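Local coordinates for putative sugar binding protein (Geobacillus stearothermophilus, PDB 6GT9) that binds galactose, and probably glucose as well, apparently as the sugar-recognising component of a three-component sensing system linked to galactan utilization, at residues Ala71-His76 with Glu98-Pro103; Ile108-Ile113 with Thr124-Ala129; Val231-His236 with Leu256-Ile261; Thr206-His211 with Asn215-Thr220. All coordinates share one frame; numbering follows the deposited sequence.

In the fold
Two pairs of contacts lie in the two alpha/beta lobes of this sugar-binding protein, one pair to each. Contacts 1 and 2 share helix 98-110 in the lobe built on the parallel sheet with strands 90-93, 115-118 and 129-132. Their centres are about 15 Å apart, and V102 meets T124 and S125 between them. Contacts 3 and 4 belong to the lobe of the mixed sheet, with centres about 14 Å apart, where V231 and F235 pack on L208. Along the chain the order is 1, 2, 4, 3. The centres of contacts 2 and 3 stand about 45 Å apart, on opposite sides of the chain's centre. Each contact thus lies within one lobe, and none bridges the two.

Contact 1 of 4, residues Ala71-His76 with Glu98-Pro103; sequences ANIDEH and EAEFVP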
loop_
_atom_site.group_PDB
_atom_site.type_symbol
_atom_site.label_atom_id
_atom_site.label_comp_id
_atom_site.label_asym_id
_atom_site.label_seq_id
_atom_site.Cartn_x
_atom_site.Cartn_y
_atom_site.Cartn_z
ATOM N N ALA A 71 -4.563 12.221 2.661
ATOM C CA ALA A 71 -4.816 11.491 1.418
ATOM C C ALA A 71 -6.130 11.941 0.796
ATOM O O ALA A 71 -7.149 12.039 1.476
ATOM C CB ALA A 71 -4.838 9.979 1.668
ATOM N N ASN A 72 -6.092 12.239 -0.498
ATOM C CA ASN A 72 -7.223 12.865 -1.168
ATOM C C ASN A 72 -7.001 12.822 -2.670
ATOM O O ASN A 72 -5.974 13.303 -3.154
ATOM C CB ASN A 72 -7.391 14.307 -0.685
ATOM C CG ASN A 72 -8.585 14.997 -1.303
ATOM O OD1 ASN A 72 -8.480 15.591 -2.375
ATOM N ND2 ASN A 72 -9.728 14.936 -0.621
ATOM N N ILE A 73 -7.945 12.242 -3.416
ATOM C CA ILE A 73 -7.735 12.029 -4.849
ATOM C C ILE A 73 -7.507 13.355 -5.571
ATOM O O ILE A 73 -6.538 13.509 -6.329
ATOM C CB ILE A 73 -8.917 11.251 -5.449
ATOM C CG1 ILE A 73 -8.857 9.793 -4.982
ATOM C CG2 ILE A 73 -8.909 11.369 -6.960
ATOM C CD1 ILE A 73 -10.181 9.043 -5.082
ATOM N N ASP A 74 -8.393 14.330 -5.354
ATOM C CA ASP A 74 -8.267 15.600 -6.070
ATOM C C ASP A 74 -6.967 16.307 -5.730
ATOM O O ASP A 74 -6.303 16.852 -6.620
ATOM C CB ASP A 74 -9.455 16.514 -5.765
ATOM C CG ASP A 74 -10.747 16.012 -6.388
ATOM O OD1 ASP A 74 -10.671 15.256 -7.387
ATOM O OD2 ASP A 74 -11.834 16.363 -5.876
ATOM N N GLU A 75 -6.592 16.337 -4.449
ATOM C CA GLU A 75 -5.334 16.985 -4.081
ATOM C C GLU A 75 -4.141 16.262 -4.708
ATOM O O GLU A 75 -3.192 16.896 -5.192
ATOM C CB GLU A 75 -5.214 17.037 -2.559
ATOM C CG GLU A 75 -3.919 17.616 -2.025
ATOM C CD GLU A 75 -3.732 19.097 -2.327
ATOM O OE1 GLU A 75 -4.664 19.757 -2.859
ATOM O OE2 GLU A 75 -2.629 19.597 -2.012
ATOM N N HIS A 76 -4.186 14.932 -4.703
ATOM C CA HIS A 76 -3.166 14.113 -5.349
ATOM C C HIS A 76 -3.032 14.469 -6.825
ATOM O O HIS A 76 -1.922 14.653 -7.333
ATOM C CB HIS A 76 -3.545 12.639 -5.167
ATOM C CG HIS A 76 -2.407 11.672 -5.316
ATOM N ND1 HIS A 76 -2.317 10.521 -4.561
ATOM C CD2 HIS A 76 -1.338 11.661 -6.147
ATOM C CE1 HIS A 76 -1.231 9.854 -4.905
ATOM N NE2 HIS A 76 -0.620 10.518 -5.870
ATOM N N GLU A 98 -8.249 4.164 -11.285
ATOM C CA GLU A 98 -8.198 4.042 -12.733
ATOM C C GLU A 98 -8.950 5.171 -13.414
ATOM O O GLU A 98 -8.529 5.642 -14.480
ATOM C CB GLU A 98 -8.768 2.694 -13.185
ATOM C CG GLU A 98 -8.519 2.450 -14.668
ATOM C CD GLU A 98 -9.385 1.364 -15.262
ATOM O OE1 GLU A 98 -9.071 0.175 -15.039
ATOM O OE2 GLU A 98 -10.363 1.704 -15.967
ATOM N N ALA A 99 -10.046 5.626 -12.798
ATOM C CA ALA A 99 -10.925 6.597 -13.441
ATOM C C ALA A 99 -10.298 7.985 -13.498
ATOM O O ALA A 99 -10.449 8.704 -14.492
ATOM C CB ALA A 99 -12.267 6.648 -12.701
ATOM N N GLU A 100 -9.643 8.381 -12.444
ATOM C CA GLU A 100 -9.055 9.672 -12.432
ATOM C C GLU A 100 -7.591 9.762 -12.824
ATOM O O GLU A 100 -7.202 10.749 -13.413
ATOM C CB GLU A 100 -9.219 10.311 -11.059
ATOM C CG GLU A 100 -10.657 10.638 -10.718
ATOM C CD GLU A 100 -11.247 9.701 -9.706
ATOM O OE1 GLU A 100 -10.855 8.550 -9.629
ATOM O OE2 GLU A 100 -12.102 10.155 -8.968
ATOM N N PHE A 101 -6.807 8.724 -12.522
ATOM C CA PHE A 101 -5.362 8.794 -12.715
ATOM C C PHE A 101 -4.896 8.393 -14.106
ATOM O O PHE A 101 -3.849 8.882 -14.546
ATOM C CB PHE A 101 -4.639 7.941 -11.666
ATOM C CG PHE A 101 -4.467 8.641 -10.350
ATOM C CD1 PHE A 101 -5.555 8.842 -9.520
ATOM C CD2 PHE A 101 -3.223 9.121 -9.955
ATOM C CE1 PHE A 101 -5.408 9.514 -8.303
ATOM C CE2 PHE A 101 -3.068 9.791 -8.746
ATOM C CZ PHE A 101 -4.168 9.991 -7.923
ATOM N N VAL A 102 -5.621 7.529 -14.823
ATOM C CA VAL A 102 -5.194 7.152 -16.176
ATOM C C VAL A 102 -5.162 8.360 -17.119
ATOM O O VAL A 102 -4.113 8.614 -17.725
ATOM C CB VAL A 102 -6.045 6.000 -16.715
ATOM C CG1 VAL A 102 -5.801 5.837 -18.211
ATOM C CG2 VAL A 102 -5.738 4.696 -15.984
ATOM N N PRO A 103 -6.247 9.124 -17.283
ATOM C CA PRO A 103 -6.151 10.305 -18.159
ATOM C C PRO A 103 -5.083 11.305 -17.741
ATOM O O PRO A 103 -4.471 11.929 -18.616
ATOM C CB PRO A 103 -7.561 10.914 -18.089
ATOM C CG PRO A 103 -8.196 10.304 -16.886
ATOM C CD PRO A 103 -7.621 8.935 -16.788
#
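F101 drives the edge of its ring into a face of H76, and this T-shaped (edge-to-face) pair is the tight part of a contact that packs the start of helix 73-85 against the start of helix 98-110 in the lobe of the parallel sheet. The ring planes stand at 89°, and F101 CZ lies 3.6 Å from H76 CG, nearer the rim of the imidazole than its centre. H76 carries CG anti to its own backbone N (chi1 -159°), which turns the ring toward helix 98-110, and a hydrogen bond between its NE2 and T93 OG1 limits its rotation. L77, L80 and L96 also touch F101.

The outer side is looser. I73 CG2 is 4.2 Å from F101 CE1 and 4.0 Å from E100 OE2, a plain van der Waals approach. E100 bends at its second torsion and bonds through OE1 to T97.

Put an alanine in place of H76, and the edge of F101 would probably face a gap, with T93 OG1 likely to be left without its bond to NE2.

Histidine suits this place, about 5 Å from the side chain of galactose-binding E38, because one aromatic face takes the phenylalanine edge while T93 satisfies NE2.

Contact 2 of 4, residues Ile108-Ile113 with Thr124-Ala129; sequences ITDKNI and TSRRVA
D110 and R126 form a salt bridge at the protein surface. Both carboxylate oxygens converge on one nitrogen: D110 OD2 lies 2.6 Å from R126 NH1, and D110 OD1 is 3.0 Å from that same NH1. OD2 comes in at the edge of the guanidinium, near its plane, while the two flat groups are turned 31° apart. A kink at the third torsion of R126 (chi3 -69°) swings the guanidinium round to the aspartate. The long arginine suits a loop that must reach a carboxylate on the last turn of helix 98-110.

Water makes the second link. T109 OG1 and R126 O are 3.9 Å apart, and a water between them donates to both, at 2.7 Å to T109 OG1 and 3.1 Å to R126 O. The same hydroxyl is also hydrogen-bonded to I105 O one turn back, so a threonine can serve its own helix and the water together.

Apolar contact is slight, with T109 CG2 4.3 Å from R126 CB. N106 OD1 holds R126 N as a further tie to the helix, whereas R127 turns away to a salt bridge with D121.

Helix 98-110 links strands 90-93 and 115-118 as in a beta-alpha-beta crossover; the next parallel connection, to strand 129-132, is the helix-free loop bound here to that helix, within the Rossmann-like lobe of a periplasmic binding protein.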
loop_
_atom_site.group_PDB
_atom_site.type_symbol
_atom_site.label_atom_id
_atom_site.label_comp_id
_atom_site.label_asym_id
_atom_site.label_seq_id
_atom_site.Cartn_x
_atom_site.Cartn_y
_atom_site.Cartn_z
ATOM N N ILE A 108 0.179 13.810 -18.874
ATOM C CA ILE A 108 1.543 14.140 -18.466
ATOM C C ILE A 108 2.540 13.508 -19.424
ATOM O O ILE A 108 3.479 14.162 -19.898
ATOM C CB ILE A 108 1.793 13.687 -17.015
ATOM C CG1 ILE A 108 1.001 14.558 -16.043
ATOM C CG2 ILE A 108 3.288 13.701 -16.697
ATOM C CD1 ILE A 108 1.020 14.051 -14.622
ATOM N N THR A 109 2.333 12.221 -19.734
ATOM C CA THR A 109 3.190 11.523 -20.690
ATOM C C THR A 109 3.225 12.243 -22.030
ATOM O O THR A 109 4.275 12.318 -22.674
ATOM C CB THR A 109 2.699 10.086 -20.879
ATOM O OG1 THR A 109 2.807 9.372 -19.640
ATOM C CG2 THR A 109 3.523 9.360 -21.942
ATOM N N ASP A 110 2.085 12.782 -22.465
ATOM C CA ASP A 110 2.017 13.444 -23.764
ATOM C C ASP A 110 2.711 14.801 -23.757
ATOM O O ASP A 110 2.992 15.345 -24.828
ATOM C CB ASP A 110 0.557 13.582 -24.204
ATOM C CG ASP A 110 -0.092 12.234 -24.514
ATOM O OD1 ASP A 110 0.607 11.324 -25.014
ATOM O OD2 ASP A 110 -1.305 12.076 -24.254
ATOM N N LYS A 111 2.991 15.361 -22.581
ATOM C CA LYS A 111 3.863 16.517 -22.450
ATOM C C LYS A 111 5.332 16.121 -22.303
ATOM O O LYS A 111 6.140 16.938 -21.839
ATOM C CB LYS A 111 3.426 17.380 -21.264
ATOM C CG LYS A 111 2.011 17.947 -21.366
ATOM C CD LYS A 111 1.719 18.874 -20.176
ATOM C CE LYS A 111 0.262 19.327 -20.128
ATOM N NZ LYS A 111 0.016 20.273 -18.998
ATOM N N ASN A 112 5.686 14.883 -22.669
ATOM C CA ASN A 112 7.071 14.409 -22.705
ATOM C C ASN A 112 7.711 14.356 -21.315
ATOM O O ASN A 112 8.906 14.599 -21.165
ATOM C CB ASN A 112 7.921 15.250 -23.666
ATOM C CG ASN A 112 7.397 15.210 -25.087
ATOM O OD1 ASN A 112 6.739 14.248 -25.491
ATOM N ND2 ASN A 112 7.678 16.257 -25.855
ATOM N N ILE A 113 6.928 14.013 -20.295
ATOM C CA ILE A 113 7.444 13.754 -18.958
ATOM C C ILE A 113 7.167 12.285 -18.647
ATOM O O ILE A 113 6.007 11.867 -18.635
ATOM C CB ILE A 113 6.809 14.681 -17.904
ATOM C CG1 ILE A 113 7.074 16.153 -18.252
ATOM C CG2 ILE A 113 7.348 14.409 -16.512
ATOM C CD1 ILE A 113 6.574 17.134 -17.185
ATOM N N THR A 124 -3.437 0.178 -17.433
ATOM C CA THR A 124 -3.967 0.598 -18.724
ATOM C C THR A 124 -3.451 1.969 -19.160
ATOM O O THR A 124 -3.769 2.410 -20.269
ATOM C CB THR A 124 -5.500 0.609 -18.702
ATOM O OG1 THR A 124 -5.956 1.672 -17.863
ATOM C CG2 THR A 124 -6.039 -0.720 -18.163
ATOM N N SER A 125 -2.675 2.660 -18.325
ATOM C CA SER A 125 -2.170 3.971 -18.708
ATOM C C SER A 125 -0.878 3.827 -19.512
ATOM O O SER A 125 -0.367 2.730 -19.741
ATOM C CB SER A 125 -1.945 4.847 -17.479
ATOM O OG SER A 125 -0.809 4.407 -16.772
ATOM N N ARG A 126 -0.337 4.959 -19.955
ATOM C CA ARG A 126 0.915 4.965 -20.696
ATOM C C ARG A 126 2.118 5.233 -19.798
ATOM O O ARG A 126 3.185 5.597 -20.297
ATOM C CB ARG A 126 0.837 5.979 -21.845
ATOM C CG ARG A 126 -0.180 5.563 -22.917
ATOM C CD ARG A 126 0.054 6.240 -24.245
ATOM N NE ARG A 126 -0.246 7.666 -24.190
ATOM C CZ ARG A 126 -1.441 8.186 -24.448
ATOM N NH1 ARG A 126 -1.629 9.498 -24.369
ATOM N NH2 ARG A 126 -2.448 7.395 -24.783
ATOM N N ARG A 127 1.968 5.078 -18.480
ATOM C CA ARG A 127 3.135 5.011 -17.610
ATOM C C ARG A 127 4.156 4.042 -18.204
ATOM O O ARG A 127 3.791 3.018 -18.789
ATOM C CB ARG A 127 2.723 4.575 -16.195
ATOM C CG ARG A 127 2.055 3.210 -16.126
ATOM C CD ARG A 127 3.020 2.153 -15.635
ATOM N NE ARG A 127 2.418 0.810 -15.543
ATOM C CZ ARG A 127 2.342 -0.046 -16.563
ATOM N NH1 ARG A 127 2.803 0.294 -17.758
ATOM N NH2 ARG A 127 1.798 -1.247 -16.393
ATOM N N VAL A 128 5.441 4.390 -18.093
ATOM C CA VAL A 128 6.475 3.581 -18.732
ATOM C C VAL A 128 6.664 2.263 -17.998
ATOM O O VAL A 128 6.879 1.220 -18.623
ATOM C CB VAL A 128 7.803 4.350 -18.822
ATOM C CG1 VAL A 128 8.857 3.477 -19.517
ATOM C CG2 VAL A 128 7.617 5.650 -19.566
ATOM N N ALA A 129 6.622 2.287 -16.667
ATOM C CA ALA A 129 6.948 1.095 -15.887
ATOM C C ALA A 129 6.319 1.237 -14.519
ATOM O O ALA A 129 6.041 2.350 -14.072
ATOM C CB ALA A 129 8.458 0.893 -15.732
HETATM O O HOH W 1 5.029 7.860 -19.123
#

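Contact 3 of 4, residues Val231-His236 with Leu256-Ile261; sequences VVEQFH and LQKGTI
E233 OE1 receives two donors, the ammonium of K258 and the hydroxyl of T260. K258 NZ stands 2.6 Å from E233 OE1 in a hydrogen bond that is part of a salt bridge, and it arrives from above the carboxylate plane, 35° out of it. T260 OG1 also donates to E233 OE1; the modelled separation of 2.4 Å is very short, so its exact length is doubtful. The other oxygen, E233 OE2, lies farther from K258 NZ, at 3.6 Å.

Chain shape explains the meeting. E233 is stretched beyond CG and spans the gap between the helices, a reach that suits glutamate, while K258 folds at its third and fourth torsions (chi3 93°, chi4 -59°) and so brings its amine back to the acid. Lysine at the end of helix 250-258 is likely to suit the partial negative charge there as well.

Apolar contact is modest. The methyl T260 CG2 meets E233 CG at 3.6 Å, the two side chains crossing at about a right angle, and Y255 touches both. T260 leans on A229 too.

Between lysine and threonine the helix closes in a Schellman motif at G259, whose positive phi would press a beta carbon against the carbonyl oxygen of K258. The contact thus joins the C-terminal ends of two helices in successive beta-alpha-beta units: helix 224-235 links parallel neighbours 216-219 and 242-246, and helix 250-258 links 242-246 to 263-266.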
loop_
_atom_site.group_PDB
_atom_site.type_symbol
_atom_site.label_atom_id
_atom_site.label_comp_id
_atom_site.label_asym_id
_atom_site.label_seq_id
_atom_site.Cartn_x
_atom_site.Cartn_y
_atom_site.Cartn_z
ATOM N N VAL A 231 -7.951 -2.113 19.602
ATOM C CA VAL A 231 -9.320 -2.318 20.066
ATOM C C VAL A 231 -9.489 -3.717 20.657
ATOM O O VAL A 231 -10.124 -3.893 21.706
ATOM C CB VAL A 231 -10.301 -2.044 18.911
ATOM C CG1 VAL A 231 -11.716 -2.465 19.291
ATOM C CG2 VAL A 231 -10.274 -0.573 18.564
ATOM N N VAL A 232 -8.906 -4.728 20.009
ATOM C CA VAL A 232 -9.004 -6.098 20.507
ATOM C C VAL A 232 -8.394 -6.202 21.899
ATOM O O VAL A 232 -8.964 -6.835 22.800
ATOM C CB VAL A 232 -8.333 -7.070 19.514
ATOM C CG1 VAL A 232 -8.159 -8.465 20.129
ATOM C CG2 VAL A 232 -9.148 -7.152 18.240
ATOM N N GLU A 233 -7.236 -5.571 22.106
ATOM C CA GLU A 233 -6.576 -5.670 23.403
ATOM C C GLU A 233 -7.350 -4.941 24.495
ATOM O O GLU A 233 -7.280 -5.342 25.662
ATOM C CB GLU A 233 -5.143 -5.141 23.316
ATOM C CG GLU A 233 -4.203 -6.084 22.588
ATOM C CD GLU A 233 -2.731 -5.757 22.803
ATOM O OE1 GLU A 233 -1.872 -6.552 22.349
ATOM O OE2 GLU A 233 -2.430 -4.707 23.414
ATOM N N GLN A 234 -8.095 -3.887 24.147
ATOM C CA GLN A 234 -8.874 -3.182 25.162
ATOM C C GLN A 234 -10.035 -4.020 25.673
ATOM O O GLN A 234 -10.441 -3.866 26.832
ATOM C CB GLN A 234 -9.393 -1.852 24.622
ATOM C CG GLN A 234 -8.298 -0.879 24.229
ATOM C CD GLN A 234 -8.830 0.495 23.889
ATOM O OE1 GLN A 234 -9.798 0.637 23.131
ATOM N NE2 GLN A 234 -8.181 1.522 24.425
ATOM N N PHE A 235 -10.599 -4.885 24.829
ATOM C CA PHE A 235 -11.575 -5.848 25.331
ATOM C C PHE A 235 -10.909 -6.877 26.237
ATOM O O PHE A 235 -11.435 -7.206 27.310
ATOM C CB PHE A 235 -12.281 -6.540 24.169
ATOM C CG PHE A 235 -13.358 -5.712 23.525
ATOM C CD1 PHE A 235 -14.618 -5.623 24.097
ATOM C CD2 PHE A 235 -13.117 -5.040 22.340
ATOM C CE1 PHE A 235 -15.614 -4.876 23.503
ATOM C CE2 PHE A 235 -14.107 -4.290 21.739
ATOM C CZ PHE A 235 -15.360 -4.207 22.323
ATOM N N HIS A 236 -9.741 -7.369 25.839
ATOM C CA HIS A 236 -9.071 -8.473 26.512
ATOM C C HIS A 236 -10.064 -9.598 26.802
ATOM O O HIS A 236 -10.311 -9.979 27.950
ATOM C CB HIS A 236 -8.370 -8.013 27.792
ATOM C CG HIS A 236 -7.298 -8.955 28.251
ATOM N ND1 HIS A 236 -7.576 -10.159 28.864
ATOM C CD2 HIS A 236 -5.948 -8.884 28.158
ATOM C CE1 HIS A 236 -6.445 -10.783 29.143
ATOM N NE2 HIS A 236 -5.442 -10.029 28.725
ATOM N N LEU A 256 2.649 -8.655 16.560
ATOM C CA LEU A 256 2.927 -10.015 16.119
ATOM C C LEU A 256 3.730 -10.772 17.167
ATOM O O LEU A 256 3.459 -11.950 17.442
ATOM C CB LEU A 256 3.680 -9.962 14.792
ATOM C CG LEU A 256 3.709 -11.091 13.778
ATOM C CD1 LEU A 256 2.312 -11.511 13.375
ATOM C CD2 LEU A 256 4.483 -10.590 12.571
ATOM N N GLN A 257 4.720 -10.108 17.767
ATOM C CA GLN A 257 5.491 -10.742 18.829
ATOM C C GLN A 257 4.620 -11.022 20.048
ATOM O O GLN A 257 4.757 -12.071 20.689
ATOM C CB GLN A 257 6.686 -9.861 19.197
ATOM C CG GLN A 257 7.589 -10.428 20.287
ATOM C CD GLN A 257 8.390 -11.646 19.841
ATOM O OE1 GLN A 257 8.606 -12.574 20.624
ATOM N NE2 GLN A 257 8.840 -11.644 18.587
ATOM N N LYS A 258 3.710 -10.101 20.375
ATOM C CA LYS A 258 2.800 -10.278 21.499
ATOM C C LYS A 258 1.728 -11.321 21.235
ATOM O O LYS A 258 1.057 -11.742 22.186
ATOM C CB LYS A 258 2.125 -8.956 21.852
ATOM C CG LYS A 258 2.947 -8.053 22.754
ATOM C CD LYS A 258 2.447 -6.610 22.724
ATOM C CE LYS A 258 1.441 -6.302 23.824
ATOM N NZ LYS A 258 0.231 -7.170 23.753
ATOM N N GLY A 259 1.540 -11.737 19.985
ATOM C CA GLY A 259 0.491 -12.672 19.635
ATOM C C GLY A 259 -0.845 -12.036 19.318
ATOM O O GLY A 259 -1.756 -12.743 18.871
ATOM N N THR A 260 -0.981 -10.722 19.519
ATOM C CA THR A 260 -2.237 -10.039 19.223
ATOM C C THR A 260 -2.560 -10.093 17.737
ATOM O O THR A 260 -3.699 -10.379 17.348
ATOM C CB THR A 260 -2.160 -8.592 19.695
ATOM O OG1 THR A 260 -1.691 -8.556 21.049
ATOM C CG2 THR A 260 -3.521 -7.939 19.599
ATOM N N ILE A 261 -1.569 -9.782 16.883
ATOM C CA ILE A 261 -1.663 -9.999 15.441
ATOM C C ILE A 261 -1.102 -11.375 15.121
ATOM O O ILE A 261 -0.074 -11.784 15.667
ATOM C CB ILE A 261 -0.919 -8.884 14.675
ATOM C CG1 ILE A 261 -1.640 -7.549 14.909
ATOM C CG2 ILE A 261 -0.813 -9.208 13.193
ATOM C CD1 ILE A 261 -1.011 -6.354 14.204
#

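Contact 4 of 4, residues Thr206-His211 with Asn215-Thr220; sequences TILKKH and NAFYGT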
loop_
_atom_site.group_PDB
_atom_site.type_symbol
_atom_site.label_atom_id
_atom_site.label_comp_id
_atom_site.label_asym_id
_atom_site.label_seq_id
_atom_site.Cartn_x
_atom_site.Cartn_y
_atom_site.Cartn_z
ATOM N N THR A 206 -16.901 -0.239 16.140
ATOM C CA THR A 206 -18.282 -0.284 15.662
ATOM C C THR A 206 -18.610 -1.615 14.989
ATOM O O THR A 206 -19.751 -2.079 15.071
ATOM C CB THR A 206 -18.554 0.882 14.706
ATOM O OG1 THR A 206 -17.713 0.773 13.554
ATOM C CG2 THR A 206 -18.264 2.205 15.386
ATOM N N ILE A 207 -17.634 -2.243 14.321
ATOM C CA ILE A 207 -17.868 -3.570 13.748
ATOM C C ILE A 207 -18.192 -4.570 14.848
ATOM O O ILE A 207 -19.126 -5.375 14.725
ATOM C CB ILE A 207 -16.654 -4.034 12.917
ATOM C CG1 ILE A 207 -16.548 -3.272 11.602
ATOM C CG2 ILE A 207 -16.749 -5.531 12.626
ATOM C CD1 ILE A 207 -15.310 -3.632 10.793
ATOM N N LEU A 208 -17.425 -4.539 15.941
ATOM C CA LEU A 208 -17.652 -5.499 17.012
ATOM C C LEU A 208 -18.986 -5.263 17.713
ATOM O O LEU A 208 -19.604 -6.222 18.188
ATOM C CB LEU A 208 -16.489 -5.458 18.005
ATOM C CG LEU A 208 -15.167 -5.859 17.329
ATOM C CD1 LEU A 208 -13.958 -5.694 18.251
ATOM C CD2 LEU A 208 -15.259 -7.282 16.802
ATOM N N LYS A 209 -19.473 -4.020 17.764
ATOM C CA LYS A 209 -20.756 -3.817 18.438
ATOM C C LYS A 209 -21.929 -4.222 17.544
ATOM O O LYS A 209 -22.901 -4.807 18.033
ATOM C CB LYS A 209 -20.890 -2.371 18.943
ATOM C CG LYS A 209 -21.061 -1.259 17.906
ATOM C CD LYS A 209 -21.157 0.121 18.617
ATOM C CE LYS A 209 -21.112 1.304 17.637
ATOM N NZ LYS A 209 -20.167 2.404 18.047
ATOM N N LYS A 210 -21.842 -3.974 16.233
ATOM C CA LYS A 210 -22.889 -4.428 15.320
ATOM C C LYS A 210 -22.788 -5.914 14.991
ATOM O O LYS A 210 -23.804 -6.542 14.672
ATOM C CB LYS A 210 -22.856 -3.627 14.020
ATOM C CG LYS A 210 -23.527 -2.264 14.109
ATOM C CD LYS A 210 -23.764 -1.687 12.717
ATOM C CE LYS A 210 -24.569 -2.650 11.849
ATOM N NZ LYS A 210 -24.817 -2.100 10.485
ATOM N N HIS A 211 -21.585 -6.486 15.034
ATOM C CA HIS A 211 -21.348 -7.883 14.673
ATOM C C HIS A 211 -20.538 -8.532 15.782
ATOM O O HIS A 211 -19.328 -8.741 15.633
ATOM C CB HIS A 211 -20.597 -8.011 13.348
ATOM C CG HIS A 211 -21.208 -7.249 12.220
ATOM N ND1 HIS A 211 -22.136 -7.804 11.366
ATOM C CD2 HIS A 211 -21.001 -5.982 11.781
ATOM C CE1 HIS A 211 -22.485 -6.910 10.458
ATOM N NE2 HIS A 211 -21.810 -5.796 10.686
ATOM N N ASN A 215 -14.809 -12.868 14.605
ATOM C CA ASN A 215 -13.644 -13.380 15.312
ATOM C C ASN A 215 -12.388 -13.332 14.445
ATOM O O ASN A 215 -11.363 -13.921 14.817
ATOM C CB ASN A 215 -13.904 -14.812 15.823
ATOM C CG ASN A 215 -14.284 -15.788 14.706
ATOM O OD1 ASN A 215 -14.174 -15.478 13.514
ATOM N ND2 ASN A 215 -14.730 -16.983 15.096
ATOM N N ALA A 216 -12.440 -12.639 13.308
ATOM C CA ALA A 216 -11.289 -12.505 12.430
ATOM C C ALA A 216 -11.327 -11.150 11.730
ATOM O O ALA A 216 -12.377 -10.726 11.238
ATOM C CB ALA A 216 -11.243 -13.639 11.397
ATOM N N PHE A 217 -10.175 -10.479 11.685
ATOM C CA PHE A 217 -10.020 -9.215 10.970
ATOM C C PHE A 217 -8.940 -9.346 9.908
ATOM O O PHE A 217 -7.932 -10.027 10.118
ATOM C CB PHE A 217 -9.625 -8.069 11.901
ATOM C CG PHE A 217 -10.755 -7.520 12.723
ATOM C CD1 PHE A 217 -11.070 -8.082 13.957
ATOM C CD2 PHE A 217 -11.483 -6.423 12.283
ATOM C CE1 PHE A 217 -12.097 -7.555 14.740
ATOM C CE2 PHE A 217 -12.533 -5.897 13.061
ATOM C CZ PHE A 217 -12.832 -6.465 14.290
ATOM N N TYR A 218 -9.153 -8.663 8.783
ATOM C CA TYR A 218 -8.186 -8.546 7.694
ATOM C C TYR A 218 -8.010 -7.064 7.390
ATOM O O TYR A 218 -8.969 -6.406 6.981
ATOM C CB TYR A 218 -8.681 -9.288 6.453
ATOM C CG TYR A 218 -7.929 -9.027 5.159
ATOM C CD1 TYR A 218 -6.540 -8.985 5.126
ATOM C CD2 TYR A 218 -8.613 -8.895 3.961
ATOM C CE1 TYR A 218 -5.844 -8.782 3.937
ATOM C CE2 TYR A 218 -7.934 -8.693 2.764
ATOM C CZ TYR A 218 -6.551 -8.652 2.755
ATOM O OH TYR A 218 -5.882 -8.459 1.563
ATOM N N GLY A 219 -6.807 -6.541 7.607
ATOM C CA GLY A 219 -6.486 -5.153 7.273
ATOM C C GLY A 219 -5.638 -5.121 6.014
ATOM O O GLY A 219 -4.748 -5.956 5.839
ATOM N N THR A 220 -5.924 -4.165 5.123
ATOM C CA THR A 220 -5.285 -4.181 3.813
ATOM C C THR A 220 -4.295 -3.049 3.602
ATOM O O THR A 220 -3.761 -2.923 2.497
ATOM C CB THR A 220 -6.332 -4.152 2.690
ATOM O OG1 THR A 220 -7.020 -2.890 2.676
ATOM C CG2 THR A 220 -7.347 -5.280 2.882
#
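F217 projects from strand 216-219 onto I207 and L208 of helix 197-210, the helix of a beta-alpha-beta crossover that leads from strand 185-192 past the intervening strand 154-160 to strand 216-219. Because this helix covers the sheet, the residues that meet are large and apolar, and no hydrogen bond joins the two segments.

F217 gives up the most surface. Its ring stands out from the strand toward the helix, and L208 lies at its edge, near the ring plane: L208 CD2 is 3.6 Å from F217 CZ and 3.8 Å from F217 CE1, while L208 CG is 3.9 Å from that CZ. A157 and V228 also touch the phenylalanine, so it contacts strand 154-160 and helix 224-235 as well. A wide flat ring suits this site, for it can meet several partners at once.

L208 does not start out straight at the strand, but with CG anti to its carbonyl carbon (chi1 -62°) its branched end is carried toward F217. That forked end serves two neighbours, CD2 meeting F217 while CD1 meets V231 and F235 of helix 224-235. Were a serine to replace this leucine, the edge of F217 would probably lose its methyl cover and the helices would be left with a gap between them.

I207 supplies the lighter part of the contact. This buried side chain also touches A157 and V214, a setting in which a branched aliphatic residue fits well. An extended second torsion (chi2 176°) takes its last methyl to the ring, which it approaches obliquely, with I207 CD1 4.2 Å from F217 CE2.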